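Long-range contacts in resiniferatoxin-binding, phosphotriesterase-related protein (Rhodobacter sphaeroides 2.4.1, PDB 3K2G), which is a phosphotriesterase-family protein with two zinc ions in a TIM barrel and probably hydrolyses phosphate esters: residues B[129-134]-B[170-175]; B[136-141]-B[183-188]; B[152-157]-B[196-201]; B[176-181]-B[190-195]; B[205-210]-B[233-238]. One frame throughout, in Å; residues are numbered along the deposited sequence.

How the interactions relate
All five contacts belong to the TIM barrel. Interaction 1 joins strand 128-131 to the approach to strand 175-178, and interaction 5 pairs two strands; I175 bonds to P205 and M207, linking them. Interactions 3 and 4 pack helix 186-202 against a neighbouring helix and a strand, with centres about 10 Å apart. Interaction 2 lies at the start of that helix, its centre about 8 Å from that of interaction 4, and the hydrogen bond from S181 OG to E188 OE1 (2.7 Å) ties the two together. The active-site end gathers Y136 of interaction 2, E177 of interaction 4, and H209 and H238 of interaction 5 round the zinc of chain J.

Interaction 1. Residues B[129-134]-B[170-175]; sequences VVMGAG and ARIGLI
M131 and G173 join consecutive strands of the TIM barrel, 128-131 and 175-178, through the loop that leads into the second of them. The polar part rests mainly on one carbonyl: M131 O accepts from G173 N at 3.0 Å, in the carbonyl plane, and weakly from L174 N. A water adds a further link, donating to R171 O and accepting from M131 N at 2.9 Å. The two pieces of chain run 66° apart, so this is a local crossing and not a regular ladder of strand pairs.

The apolar contacts are spread along both segments. The selenomethionine M131 is extended as far as SE and then bends (chi3 70°), which carries CE to A170 CB (4.1 Å) and I172 CG2 (3.9 Å). Further along, I172 CD1 lies against A133 CB at 3.7 Å, while helix 150-162 packs on the same isoleucine through I157, E160 and A161. V130 CG1 rests on the bare backbone of G173, 3.8 Å from its CA.

At the crossing itself the two chains are close. G132 CA makes a CA-H...O contact with L174 O (3.3 Å), and the leucine has a chi1 of 144°, well away from a staggered value. Its CD2 presses on G132 CA at 3.4 Å, tighter than ordinary carbon contact.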
# COMPACT_ATOMS: atom_id res chain seq x y z
N VAL B 129 11.93 6.18 -40.68
CA VAL B 129 11.10 7.14 -39.98
C VAL B 129 9.63 7.13 -40.41
O VAL B 129 9.33 7.24 -41.61
CB VAL B 129 11.65 8.58 -40.15
CG1 VAL B 129 10.71 9.59 -39.51
CG2 VAL B 129 13.03 8.67 -39.52
N VAL B 130 8.74 7.02 -39.43
CA VAL B 130 7.30 7.03 -39.68
C VAL B 130 6.77 8.40 -39.25
O VAL B 130 7.10 8.88 -38.17
CB VAL B 130 6.57 5.95 -38.85
CG1 VAL B 130 5.07 6.07 -39.06
CG2 VAL B 130 7.05 4.56 -39.27
N MSE B 131 5.95 9.02 -40.11
CA MSE B 131 5.41 10.36 -39.85
C MSE B 131 3.95 10.40 -39.40
O MSE B 131 3.09 9.69 -39.94
CB MSE B 131 5.59 11.22 -41.10
CG MSE B 131 4.99 12.62 -41.04
SE MSE B 131 5.55 13.66 -42.61
CE MSE B 131 4.48 12.68 -43.92
N GLY B 132 3.68 11.24 -38.40
CA GLY B 132 2.34 11.40 -37.87
C GLY B 132 1.55 12.50 -38.54
O GLY B 132 1.97 13.05 -39.56
N ALA B 133 0.39 12.81 -37.98
CA ALA B 133 -0.49 13.83 -38.54
C ALA B 133 -1.57 14.27 -37.56
O ALA B 133 -1.69 13.73 -36.46
CB ALA B 133 -1.12 13.30 -39.81
N GLY B 134 -2.37 15.25 -37.98
CA GLY B 134 -3.44 15.75 -37.14
C GLY B 134 -3.05 17.02 -36.40
O GLY B 134 -1.99 17.60 -36.64
N ALA B 170 5.32 12.39 -49.62
CA ALA B 170 5.56 11.57 -48.45
C ALA B 170 4.19 11.38 -47.79
O ALA B 170 3.44 12.34 -47.62
CB ALA B 170 6.51 12.28 -47.49
N ARG B 171 3.87 10.14 -47.44
CA ARG B 171 2.59 9.85 -46.81
C ARG B 171 2.77 9.47 -45.34
O ARG B 171 3.83 9.00 -44.94
CB ARG B 171 1.88 8.75 -47.60
CG ARG B 171 1.46 9.23 -48.99
CD ARG B 171 0.82 8.13 -49.80
NE ARG B 171 1.79 7.16 -50.28
CZ ARG B 171 1.48 6.12 -51.04
NH1 ARG B 171 0.22 5.91 -51.41
NH2 ARG B 171 2.43 5.28 -51.44
N ILE B 172 1.73 9.71 -44.55
CA ILE B 172 1.79 9.41 -43.12
C ILE B 172 1.60 7.92 -42.86
O ILE B 172 0.99 7.21 -43.66
CB ILE B 172 0.72 10.19 -42.33
CG1 ILE B 172 -0.68 9.84 -42.83
CG2 ILE B 172 0.98 11.69 -42.47
CD1 ILE B 172 -1.80 10.48 -42.03
N GLY B 173 2.14 7.45 -41.74
CA GLY B 173 2.04 6.05 -41.40
C GLY B 173 1.34 5.85 -40.07
O GLY B 173 1.08 4.73 -39.63
N LEU B 174 1.02 6.97 -39.44
CA LEU B 174 0.34 6.96 -38.16
C LEU B 174 -0.45 8.25 -38.08
O LEU B 174 -0.07 9.26 -38.67
CB LEU B 174 1.35 6.89 -37.01
CG LEU B 174 1.07 7.65 -35.71
CD1 LEU B 174 1.31 6.75 -34.52
CD2 LEU B 174 1.97 8.88 -35.62
N ILE B 175 -1.57 8.21 -37.38
CA ILE B 175 -2.40 9.39 -37.22
C ILE B 175 -2.07 9.99 -35.88
O ILE B 175 -2.57 9.50 -34.86
CB ILE B 175 -3.90 9.03 -37.20
CG1 ILE B 175 -4.30 8.40 -38.53
CG2 ILE B 175 -4.72 10.27 -36.88
CD1 ILE B 175 -5.78 8.14 -38.69
O HOH W 1 5.33 8.00 -42.77

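Interaction 2. Residues B[136-141]-B[183-188]; sequences YLASSM and DFTAEE. With DTV ((2S,3S)-1,4-dimercaptobutane-2,3-diol), chain K.
The carboxylate of E188 receives A138 N on the anti lone pair of OE2 and T185 N from above its plane at OE1. The bond from A138 N to OE2 is long but almost straight (3.2 Å, 173°). The one from T185 N to OE1 measures 2.9 Å, and OE1 also accepts from S181 OG. The second flat group is the ring of Y136: one face is covered by L137, whose CG sits 4.1 Å above the ring centre, while the bound dithiol DTV brings its C3 to the edge. Y136 OH shares a hydrogen bond of 2.7 Å with DTV O3.

T185 and E188 form a capping box at the start of helix 186-202. T185 OG1 returns the bond by accepting from E188 N at 3.2 Å. The E188 chain, extended beyond CG, thus closes the helix end with one oxygen and reaches the 136-141 loop with the other. L137 CD2 lies 3.8 Å from OE2 of E188, and the extended selenomethionine M141 lays CE over the backbone of E187 and E188, 4.0 Å from E188 CA.

Y136 belongs both to the DTV pocket and to the site of the zinc of chain J, so the bond from A138 N ties the helix start to the loop that carries this ligand. With three donors converging on a buried carboxylate at a helix N-terminus, E188 is probably ionised, its charge eased by the helix end and the hydrogen bonds.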
# COMPACT_ATOMS: atom_id res chain seq x y z
N TYR B 136 -2.55 19.23 -32.65
CA TYR B 136 -2.10 19.08 -31.27
C TYR B 136 -2.98 19.87 -30.31
O TYR B 136 -4.15 20.13 -30.60
CB TYR B 136 -0.64 19.56 -31.19
CG TYR B 136 0.12 19.03 -30.01
CD1 TYR B 136 0.01 17.69 -29.62
CD2 TYR B 136 1.01 19.85 -29.31
CE1 TYR B 136 0.76 17.19 -28.56
CE2 TYR B 136 1.76 19.35 -28.26
CZ TYR B 136 1.64 18.02 -27.89
OH TYR B 136 2.40 17.51 -26.87
N LEU B 137 -2.43 20.25 -29.16
CA LEU B 137 -3.19 20.99 -28.17
C LEU B 137 -3.72 22.32 -28.71
O LEU B 137 -3.13 22.91 -29.62
CB LEU B 137 -2.32 21.24 -26.92
CG LEU B 137 -1.87 19.97 -26.19
CD1 LEU B 137 -0.89 20.33 -25.08
CD2 LEU B 137 -3.08 19.24 -25.62
N ALA B 138 -4.84 22.76 -28.15
CA ALA B 138 -5.50 24.00 -28.55
C ALA B 138 -4.56 25.18 -28.82
O ALA B 138 -4.49 25.69 -29.94
CB ALA B 138 -6.53 24.39 -27.50
N SER B 139 -3.83 25.61 -27.79
CA SER B 139 -2.92 26.75 -27.91
C SER B 139 -1.92 26.68 -29.07
O SER B 139 -1.31 27.68 -29.43
CB SER B 139 -2.16 26.96 -26.60
OG SER B 139 -1.57 25.75 -26.15
N SER B 140 -1.75 25.50 -29.66
CA SER B 140 -0.81 25.35 -30.77
C SER B 140 -1.52 25.28 -32.11
O SER B 140 -0.89 25.36 -33.17
CB SER B 140 0.03 24.09 -30.60
OG SER B 140 -0.73 22.94 -30.93
N MSE B 141 -2.84 25.11 -32.07
CA MSE B 141 -3.62 25.00 -33.30
C MSE B 141 -3.64 26.23 -34.19
O MSE B 141 -3.76 27.35 -33.71
CB MSE B 141 -5.06 24.59 -32.99
CG MSE B 141 -5.20 23.17 -32.49
SE MSE B 141 -7.06 22.72 -32.30
CE MSE B 141 -6.90 20.97 -31.50
N ASP B 183 -8.01 20.27 -19.93
CA ASP B 183 -9.29 20.98 -20.08
C ASP B 183 -10.18 20.28 -21.10
O ASP B 183 -11.40 20.42 -21.07
CB ASP B 183 -9.05 22.43 -20.52
CG ASP B 183 -8.36 23.26 -19.45
OD1 ASP B 183 -8.84 23.26 -18.30
OD2 ASP B 183 -7.34 23.91 -19.76
N PHE B 184 -9.55 19.53 -22.01
CA PHE B 184 -10.28 18.79 -23.04
C PHE B 184 -11.30 19.72 -23.69
O PHE B 184 -12.50 19.46 -23.64
CB PHE B 184 -10.98 17.58 -22.41
CG PHE B 184 -11.18 16.43 -23.36
CD1 PHE B 184 -11.31 15.14 -22.87
CD2 PHE B 184 -11.23 16.63 -24.74
CE1 PHE B 184 -11.50 14.06 -23.73
CE2 PHE B 184 -11.42 15.55 -25.61
CZ PHE B 184 -11.55 14.26 -25.10
N THR B 185 -10.81 20.79 -24.31
CA THR B 185 -11.68 21.77 -24.94
C THR B 185 -12.49 21.21 -26.10
O THR B 185 -12.18 20.15 -26.64
CB THR B 185 -10.88 22.97 -25.46
OG1 THR B 185 -10.10 22.57 -26.59
CG2 THR B 185 -9.96 23.51 -24.38
N ALA B 186 -13.54 21.94 -26.48
CA ALA B 186 -14.40 21.54 -27.57
C ALA B 186 -13.60 21.37 -28.86
O ALA B 186 -13.87 20.49 -29.66
CB ALA B 186 -15.50 22.58 -27.77
N GLU B 187 -12.60 22.24 -29.04
CA GLU B 187 -11.75 22.19 -30.22
C GLU B 187 -10.93 20.90 -30.23
O GLU B 187 -10.79 20.25 -31.26
CB GLU B 187 -10.81 23.40 -30.25
CG GLU B 187 -11.50 24.76 -30.22
CD GLU B 187 -12.21 25.06 -28.90
OE1 GLU B 187 -11.53 25.13 -27.85
OE2 GLU B 187 -13.45 25.23 -28.91
N GLU B 188 -10.39 20.54 -29.07
CA GLU B 188 -9.58 19.34 -28.97
C GLU B 188 -10.46 18.11 -29.19
O GLU B 188 -10.01 17.12 -29.77
CB GLU B 188 -8.89 19.29 -27.60
CG GLU B 188 -8.08 20.56 -27.32
CD GLU B 188 -7.48 20.59 -25.94
OE1 GLU B 188 -8.10 20.07 -25.00
OE2 GLU B 188 -6.38 21.16 -25.79
S1 DTV K . 2.27 19.86 -22.80
C1 DTV K . 2.84 19.61 -24.55
C2 DTV K . 4.15 20.32 -24.87
O2 DTV K . 5.16 19.81 -24.01
C3 DTV K . 4.56 20.08 -26.34
O3 DTV K . 4.77 18.71 -26.55
C4 DTV K . 5.85 20.81 -26.71
S4 DTV K . 5.82 21.42 -28.42

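Interaction 3. Residues B[152-157]-B[196-201]; sequences DIADEI and ARAQVR
D155 and R201 meet at an angle, with the carboxylate and guanidinium planes almost perpendicular, 83° apart. The aspartate presents a single oxygen to the end of the arginine: OD1 takes hydrogen bonds from both NH1 and NH2, each 2.8 Å long, and sits in the guanidinium plane. Seen from the carboxylate, NH2 arrives nearly along the C-O axis, whereas NH1 comes on the anti side and somewhat out of the plane. The salt bridge is therefore a two-nitrogen grip on one atom. A bend at chi3 (62°) brings the end of R201 to D155, with NH1 3.5 Å from A154 CB, and A154 O lies over one face of the guanidinium. R201 has a further partner in E5, whose OE1 forms a salt bridge with NE.

These residues sit on helices 150-162 and 186-202, consecutive helices of the outer layer of the TIM barrel, which cross here at -45° with axes 8.4 Å apart. The small side chains of A154 and A198 at the crossing are consistent with this close approach; they point at each other, with A154 CB 4.3 Å from A198 CB. Deeper in, I157 leans over A198. Its CG2, set anti to the backbone N, reaches A198 CB at 3.5 Å, and I175 of the strand beneath touches both residues.

R197 brings only its root to the interface, with CB 4.1 Å from A154 CB. Its extended chain then leads away to salt bridges with E227, through NE, and with D151, through NH1.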
# COMPACT_ATOMS: atom_id res chain seq x y z
N ASP B 152 -13.74 17.68 -41.86
CA ASP B 152 -12.74 18.35 -42.69
C ASP B 152 -11.35 17.93 -42.20
O ASP B 152 -10.43 17.74 -42.99
CB ASP B 152 -12.89 19.87 -42.60
CG ASP B 152 -14.23 20.36 -43.11
OD1 ASP B 152 -14.65 19.94 -44.21
OD2 ASP B 152 -14.88 21.17 -42.40
N ILE B 153 -11.22 17.79 -40.88
CA ILE B 153 -9.95 17.37 -40.29
C ILE B 153 -9.66 15.94 -40.71
O ILE B 153 -8.52 15.59 -41.03
CB ILE B 153 -10.01 17.47 -38.75
CG1 ILE B 153 -10.05 18.94 -38.34
CG2 ILE B 153 -8.80 16.77 -38.13
CD1 ILE B 153 -10.24 19.18 -36.87
N ALA B 154 -10.69 15.10 -40.72
CA ALA B 154 -10.53 13.71 -41.13
C ALA B 154 -10.10 13.69 -42.59
O ALA B 154 -9.20 12.94 -42.97
CB ALA B 154 -11.84 12.95 -40.95
N ASP B 155 -10.72 14.54 -43.40
CA ASP B 155 -10.38 14.62 -44.82
C ASP B 155 -8.90 14.99 -45.02
O ASP B 155 -8.23 14.43 -45.89
CB ASP B 155 -11.27 15.64 -45.55
CG ASP B 155 -12.72 15.20 -45.65
OD1 ASP B 155 -12.98 13.98 -45.59
OD2 ASP B 155 -13.60 16.07 -45.82
N GLU B 156 -8.40 15.92 -44.22
CA GLU B 156 -7.00 16.33 -44.35
C GLU B 156 -6.08 15.16 -44.07
O GLU B 156 -5.10 14.94 -44.78
CB GLU B 156 -6.65 17.46 -43.37
CG GLU B 156 -7.53 18.70 -43.51
CD GLU B 156 -7.06 19.86 -42.65
OE1 GLU B 156 -6.65 19.64 -41.49
OE2 GLU B 156 -7.11 21.01 -43.14
N ILE B 157 -6.40 14.40 -43.02
CA ILE B 157 -5.60 13.25 -42.63
C ILE B 157 -5.64 12.15 -43.68
O ILE B 157 -4.62 11.52 -43.98
CB ILE B 157 -6.09 12.70 -41.26
CG1 ILE B 157 -5.80 13.73 -40.17
CG2 ILE B 157 -5.39 11.38 -40.94
CD1 ILE B 157 -6.38 13.38 -38.81
N ALA B 196 -10.29 10.15 -35.11
CA ALA B 196 -10.86 8.82 -34.99
C ALA B 196 -11.58 8.43 -36.27
O ALA B 196 -11.52 7.27 -36.69
CB ALA B 196 -11.83 8.77 -33.81
N ARG B 197 -12.25 9.38 -36.90
CA ARG B 197 -12.94 9.10 -38.15
C ARG B 197 -11.90 8.78 -39.21
O ARG B 197 -12.12 7.94 -40.08
CB ARG B 197 -13.82 10.28 -38.56
CG ARG B 197 -14.97 10.50 -37.59
CD ARG B 197 -15.87 11.67 -37.96
NE ARG B 197 -16.80 11.97 -36.88
CZ ARG B 197 -17.60 13.04 -36.84
NH1 ARG B 197 -17.57 13.92 -37.83
NH2 ARG B 197 -18.40 13.24 -35.80
N ALA B 198 -10.75 9.44 -39.12
CA ALA B 198 -9.68 9.20 -40.08
C ALA B 198 -9.10 7.82 -39.81
O ALA B 198 -8.62 7.16 -40.73
CB ALA B 198 -8.59 10.26 -39.94
N GLN B 199 -9.16 7.38 -38.56
CA GLN B 199 -8.64 6.07 -38.21
C GLN B 199 -9.50 5.01 -38.90
O GLN B 199 -8.98 4.03 -39.44
CB GLN B 199 -8.66 5.88 -36.69
CG GLN B 199 -7.78 4.74 -36.16
CD GLN B 199 -8.31 3.36 -36.51
OE1 GLN B 199 -9.49 3.07 -36.30
NE2 GLN B 199 -7.43 2.50 -37.04
N VAL B 200 -10.81 5.21 -38.88
CA VAL B 200 -11.73 4.26 -39.51
C VAL B 200 -11.54 4.26 -41.03
O VAL B 200 -11.46 3.21 -41.66
CB VAL B 200 -13.21 4.61 -39.19
CG1 VAL B 200 -14.15 3.66 -39.94
CG2 VAL B 200 -13.45 4.52 -37.69
N ARG B 201 -11.45 5.45 -41.61
CA ARG B 201 -11.30 5.57 -43.06
C ARG B 201 -9.96 5.09 -43.62
O ARG B 201 -9.93 4.40 -44.64
CB ARG B 201 -11.58 7.02 -43.49
CG ARG B 201 -13.01 7.46 -43.19
CD ARG B 201 -13.18 8.98 -43.26
NE ARG B 201 -12.91 9.52 -44.59
CZ ARG B 201 -12.90 10.82 -44.87
NH1 ARG B 201 -13.15 11.71 -43.92
NH2 ARG B 201 -12.63 11.24 -46.11

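Interaction 4. Residues B[176-181]-B[190-195]; sequences GEIGVS and KSLRGA. With ZN (zinc ion), chain I; ZN (zinc ion), chain J.
S191 is the first residue of the 190-195 helical segment to meet the strand: its OG lies 3.6 Å from I178 CG2, the methyl set anti to the backbone N of that isoleucine. L192 follows and reaches both I178 and V180. Its CD1 approaches the same I178 CG2 at 4.1 Å, and its CD2 touches V180 CG2 at 4.3 Å, while V220 and L223 of helix 217-226 pack on it from beyond. One turn after S191, A195 receives the other branch of I178, with CD1 3.8 Å from A195 CB. The isoleucine is thus spread along one face of the helix, its two branches reaching successive turns.

Strand 176-178 and the helix run nearly antiparallel (152°), as strand and returning helix do in a beta-alpha-beta unit of a TIM barrel. Between the segments there is no hydrogen bond, and apolar contact carries the interface. This packing lies on the far side of the strand from the carboxylate of E177, which joins the two metals through its two oxygens: OE1 is 2.4 Å from the zinc of chain J and OE2 2.3 Å from the zinc of chain I. Water 2 bridges the same pair.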
# COMPACT_ATOMS: atom_id res chain seq x y z
N GLY B 176 -1.24 11.01 -35.81
CA GLY B 176 -1.06 11.48 -34.46
C GLY B 176 -0.04 12.24 -33.65
O GLY B 176 0.96 12.80 -34.10
N GLU B 177 -0.44 12.21 -32.39
CA GLU B 177 0.10 12.86 -31.22
C GLU B 177 -1.03 13.88 -31.28
O GLU B 177 -0.81 15.07 -31.51
CB GLU B 177 1.46 13.53 -31.46
CG GLU B 177 1.78 14.66 -30.46
CD GLU B 177 2.62 14.24 -29.25
OE1 GLU B 177 2.05 13.94 -28.18
OE2 GLU B 177 3.86 14.21 -29.38
N ILE B 178 -2.26 13.39 -31.17
CA ILE B 178 -3.43 14.26 -31.21
C ILE B 178 -3.53 14.90 -29.84
O ILE B 178 -3.54 14.21 -28.82
CB ILE B 178 -4.74 13.50 -31.51
CG1 ILE B 178 -4.62 12.70 -32.81
CG2 ILE B 178 -5.89 14.50 -31.62
CD1 ILE B 178 -4.35 13.55 -34.05
N GLY B 179 -3.63 16.23 -29.81
CA GLY B 179 -3.69 16.94 -28.55
C GLY B 179 -4.97 16.92 -27.73
O GLY B 179 -6.05 17.25 -28.22
N VAL B 180 -4.83 16.53 -26.47
CA VAL B 180 -5.93 16.51 -25.52
C VAL B 180 -5.35 17.10 -24.23
O VAL B 180 -4.46 16.51 -23.62
CB VAL B 180 -6.44 15.09 -25.24
CG1 VAL B 180 -7.58 15.14 -24.23
CG2 VAL B 180 -6.92 14.44 -26.54
N SER B 181 -5.83 18.28 -23.84
CA SER B 181 -5.34 18.94 -22.64
C SER B 181 -6.18 18.53 -21.43
O SER B 181 -7.20 17.87 -21.58
CB SER B 181 -5.42 20.46 -22.80
OG SER B 181 -6.78 20.88 -22.77
N LYS B 190 -13.17 18.03 -31.06
CA LYS B 190 -13.47 18.01 -32.49
C LYS B 190 -12.27 17.42 -33.21
O LYS B 190 -12.41 16.61 -34.13
CB LYS B 190 -13.71 19.43 -33.01
CG LYS B 190 -14.08 19.49 -34.49
CD LYS B 190 -14.10 20.93 -34.99
CE LYS B 190 -12.71 21.55 -34.93
NZ LYS B 190 -12.72 23.00 -35.27
N SER B 191 -11.08 17.85 -32.80
CA SER B 191 -9.85 17.36 -33.38
C SER B 191 -9.75 15.84 -33.24
O SER B 191 -9.46 15.13 -34.20
CB SER B 191 -8.65 18.02 -32.69
OG SER B 191 -7.43 17.43 -33.09
N LEU B 192 -10.00 15.35 -32.03
CA LEU B 192 -9.93 13.92 -31.75
C LEU B 192 -10.99 13.13 -32.51
O LEU B 192 -10.72 12.01 -32.96
CB LEU B 192 -10.08 13.66 -30.25
CG LEU B 192 -9.93 12.19 -29.83
CD1 LEU B 192 -8.58 11.66 -30.29
CD2 LEU B 192 -10.08 12.05 -28.33
N ARG B 193 -12.18 13.69 -32.65
CA ARG B 193 -13.25 13.02 -33.38
C ARG B 193 -12.86 12.88 -34.85
O ARG B 193 -13.09 11.84 -35.47
CB ARG B 193 -14.57 13.79 -33.26
CG ARG B 193 -15.19 13.74 -31.86
CD ARG B 193 -16.56 14.40 -31.84
NE ARG B 193 -17.21 14.32 -30.54
CZ ARG B 193 -17.64 13.19 -29.98
NH1 ARG B 193 -17.50 12.03 -30.60
NH2 ARG B 193 -18.22 13.22 -28.78
N GLY B 194 -12.27 13.94 -35.41
CA GLY B 194 -11.85 13.90 -36.80
C GLY B 194 -10.74 12.88 -36.98
O GLY B 194 -10.67 12.19 -38.00
N ALA B 195 -9.87 12.78 -35.98
CA ALA B 195 -8.77 11.83 -36.04
C ALA B 195 -9.31 10.40 -35.98
O ALA B 195 -8.84 9.53 -36.72
CB ALA B 195 -7.80 12.07 -34.89
ZN ZN I . 5.61 14.06 -27.97
ZN ZN J . 2.62 14.94 -26.12
O HOH W 2 4.71 14.98 -26.48
O HOH W 3 3.74 16.34 -24.51

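Interaction 5. Residues B[205-210]-B[233-238]; sequences PLMVHL and HTVLCH. With ZN (zinc ion), chain J.
L206 and V235 lie in the tightly knit part of this contact, where two parallel strands exchange four backbone hydrogen bonds. L206 N donates to H233 O, V235 N to L206 O at 2.7 Å, V208 N to V235 O, and C237 N to V208 O. M207 and V235 run alongside each other to the same face of the sheet, and the selenomethionine, whose chain bends only at chi3 (-76°), brings CG within 3.2 Å of C237 SG. Beyond the strand, L210 lays CD1 against L236 CB (3.7 Å); A217 and V220 of helix 217-226 cover L210.

The zinc end is equally close. L210 CB lies 3.3 Å from C237 O. H209 ND1 binds the zinc of chain J at 2.1 Å and H238 NE2 at 2.3 Å, the two rings meeting obliquely with planes 77° apart. H209 ND1 and H238 NE2 approach within 3.1 Å because both are metal ligands. L210 O lies at the edge of the H238 ring, and D262 accepts from its ND1, fixing its rotation. E177 and Y136 belong to the same site.

The looser end is that of P205 and H233, where the H233 ring leads away and ND1 bonds to V351 O. All twelve residues are buried, so the segments have no solvent side; waters 2 and 3 sit only at the metal.

Strands 206-208 and 234-236, joined through helix 217-226, form a beta-alpha-beta crossover; metal-binding histidines at their C-terminal ends are characteristic of metal-dependent TIM-barrel hydrolases such as the phosphotriesterase family.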
# COMPACT_ATOMS: atom_id res chain seq x y z
N PRO B 205 -2.90 3.47 -37.53
CA PRO B 205 -2.89 3.54 -36.06
C PRO B 205 -3.22 4.96 -35.60
O PRO B 205 -2.99 5.92 -36.33
CB PRO B 205 -1.46 3.15 -35.70
CG PRO B 205 -1.05 2.26 -36.82
CD PRO B 205 -1.61 2.97 -38.03
N LEU B 206 -3.74 5.07 -34.38
CA LEU B 206 -4.10 6.37 -33.81
C LEU B 206 -3.33 6.57 -32.50
O LEU B 206 -3.34 5.70 -31.63
CB LEU B 206 -5.61 6.43 -33.55
CG LEU B 206 -6.15 7.66 -32.83
CD1 LEU B 206 -5.94 8.90 -33.70
CD2 LEU B 206 -7.63 7.47 -32.52
N MSE B 207 -2.68 7.72 -32.37
CA MSE B 207 -1.90 8.03 -31.19
C MSE B 207 -2.44 9.30 -30.55
O MSE B 207 -2.58 10.33 -31.22
CB MSE B 207 -0.43 8.21 -31.57
CG MSE B 207 0.51 8.49 -30.39
SE MSE B 207 2.32 8.61 -30.95
CE MSE B 207 2.68 6.72 -31.19
N VAL B 208 -2.75 9.22 -29.27
CA VAL B 208 -3.31 10.36 -28.56
C VAL B 208 -2.48 10.86 -27.38
O VAL B 208 -2.12 10.10 -26.48
CB VAL B 208 -4.73 10.02 -28.04
CG1 VAL B 208 -5.36 11.24 -27.39
CG2 VAL B 208 -5.61 9.55 -29.19
N HIS B 209 -2.20 12.16 -27.40
CA HIS B 209 -1.45 12.81 -26.33
C HIS B 209 -2.39 12.98 -25.14
O HIS B 209 -3.49 13.50 -25.26
CB HIS B 209 -0.97 14.19 -26.78
CG HIS B 209 -0.61 15.10 -25.65
ND1 HIS B 209 0.70 15.42 -25.34
CD2 HIS B 209 -1.38 15.75 -24.74
CE1 HIS B 209 0.72 16.22 -24.28
NE2 HIS B 209 -0.53 16.43 -23.90
N LEU B 210 -1.93 12.53 -23.97
CA LEU B 210 -2.71 12.66 -22.74
C LEU B 210 -2.01 13.60 -21.80
O LEU B 210 -0.79 13.77 -21.86
CB LEU B 210 -2.86 11.31 -22.06
CG LEU B 210 -3.71 10.21 -22.70
CD1 LEU B 210 -3.67 8.92 -21.87
CD2 LEU B 210 -5.13 10.71 -22.82
N HIS B 233 -5.66 -0.45 -31.85
CA HIS B 233 -4.56 0.21 -32.54
C HIS B 233 -4.54 1.70 -32.19
O HIS B 233 -4.18 2.55 -33.01
CB HIS B 233 -4.66 -0.04 -34.04
CG HIS B 233 -4.46 -1.47 -34.42
ND1 HIS B 233 -3.21 -2.04 -34.51
CD2 HIS B 233 -5.34 -2.48 -34.61
CE1 HIS B 233 -3.33 -3.34 -34.74
NE2 HIS B 233 -4.62 -3.63 -34.80
N THR B 234 -4.95 1.98 -30.96
CA THR B 234 -4.97 3.33 -30.40
C THR B 234 -3.89 3.34 -29.32
O THR B 234 -3.86 2.46 -28.46
CB THR B 234 -6.32 3.67 -29.75
OG1 THR B 234 -7.34 3.71 -30.76
CG2 THR B 234 -6.26 5.02 -29.04
N VAL B 235 -3.01 4.33 -29.37
CA VAL B 235 -1.91 4.46 -28.42
C VAL B 235 -2.14 5.65 -27.49
O VAL B 235 -2.33 6.77 -27.97
CB VAL B 235 -0.56 4.67 -29.14
CG1 VAL B 235 0.55 4.85 -28.12
CG2 VAL B 235 -0.25 3.47 -30.05
N LEU B 236 -2.15 5.40 -26.19
CA LEU B 236 -2.33 6.46 -25.20
C LEU B 236 -0.95 6.90 -24.74
O LEU B 236 -0.24 6.13 -24.08
CB LEU B 236 -3.13 5.94 -24.01
CG LEU B 236 -4.56 5.48 -24.29
CD1 LEU B 236 -5.14 4.82 -23.05
CD2 LEU B 236 -5.41 6.66 -24.72
N CYS B 237 -0.58 8.14 -25.07
CA CYS B 237 0.73 8.69 -24.71
C CYS B 237 0.87 9.20 -23.29
O CYS B 237 -0.11 9.52 -22.62
CB CYS B 237 1.09 9.85 -25.64
SG CYS B 237 1.18 9.45 -27.40
N HIS B 238 2.12 9.28 -22.84
CA HIS B 238 2.45 9.82 -21.53
C HIS B 238 1.81 9.12 -20.34
O HIS B 238 1.20 9.75 -19.48
CB HIS B 238 2.11 11.31 -21.52
CG HIS B 238 2.53 12.02 -22.77
ND1 HIS B 238 3.75 11.78 -23.38
CD2 HIS B 238 1.91 12.95 -23.53
CE1 HIS B 238 3.85 12.53 -24.46
NE2 HIS B 238 2.75 13.25 -24.58
ZN ZN J . 2.62 14.94 -26.12
O HOH W 2 4.71 14.98 -26.48
O HOH W 3 3.74 16.34 -24.51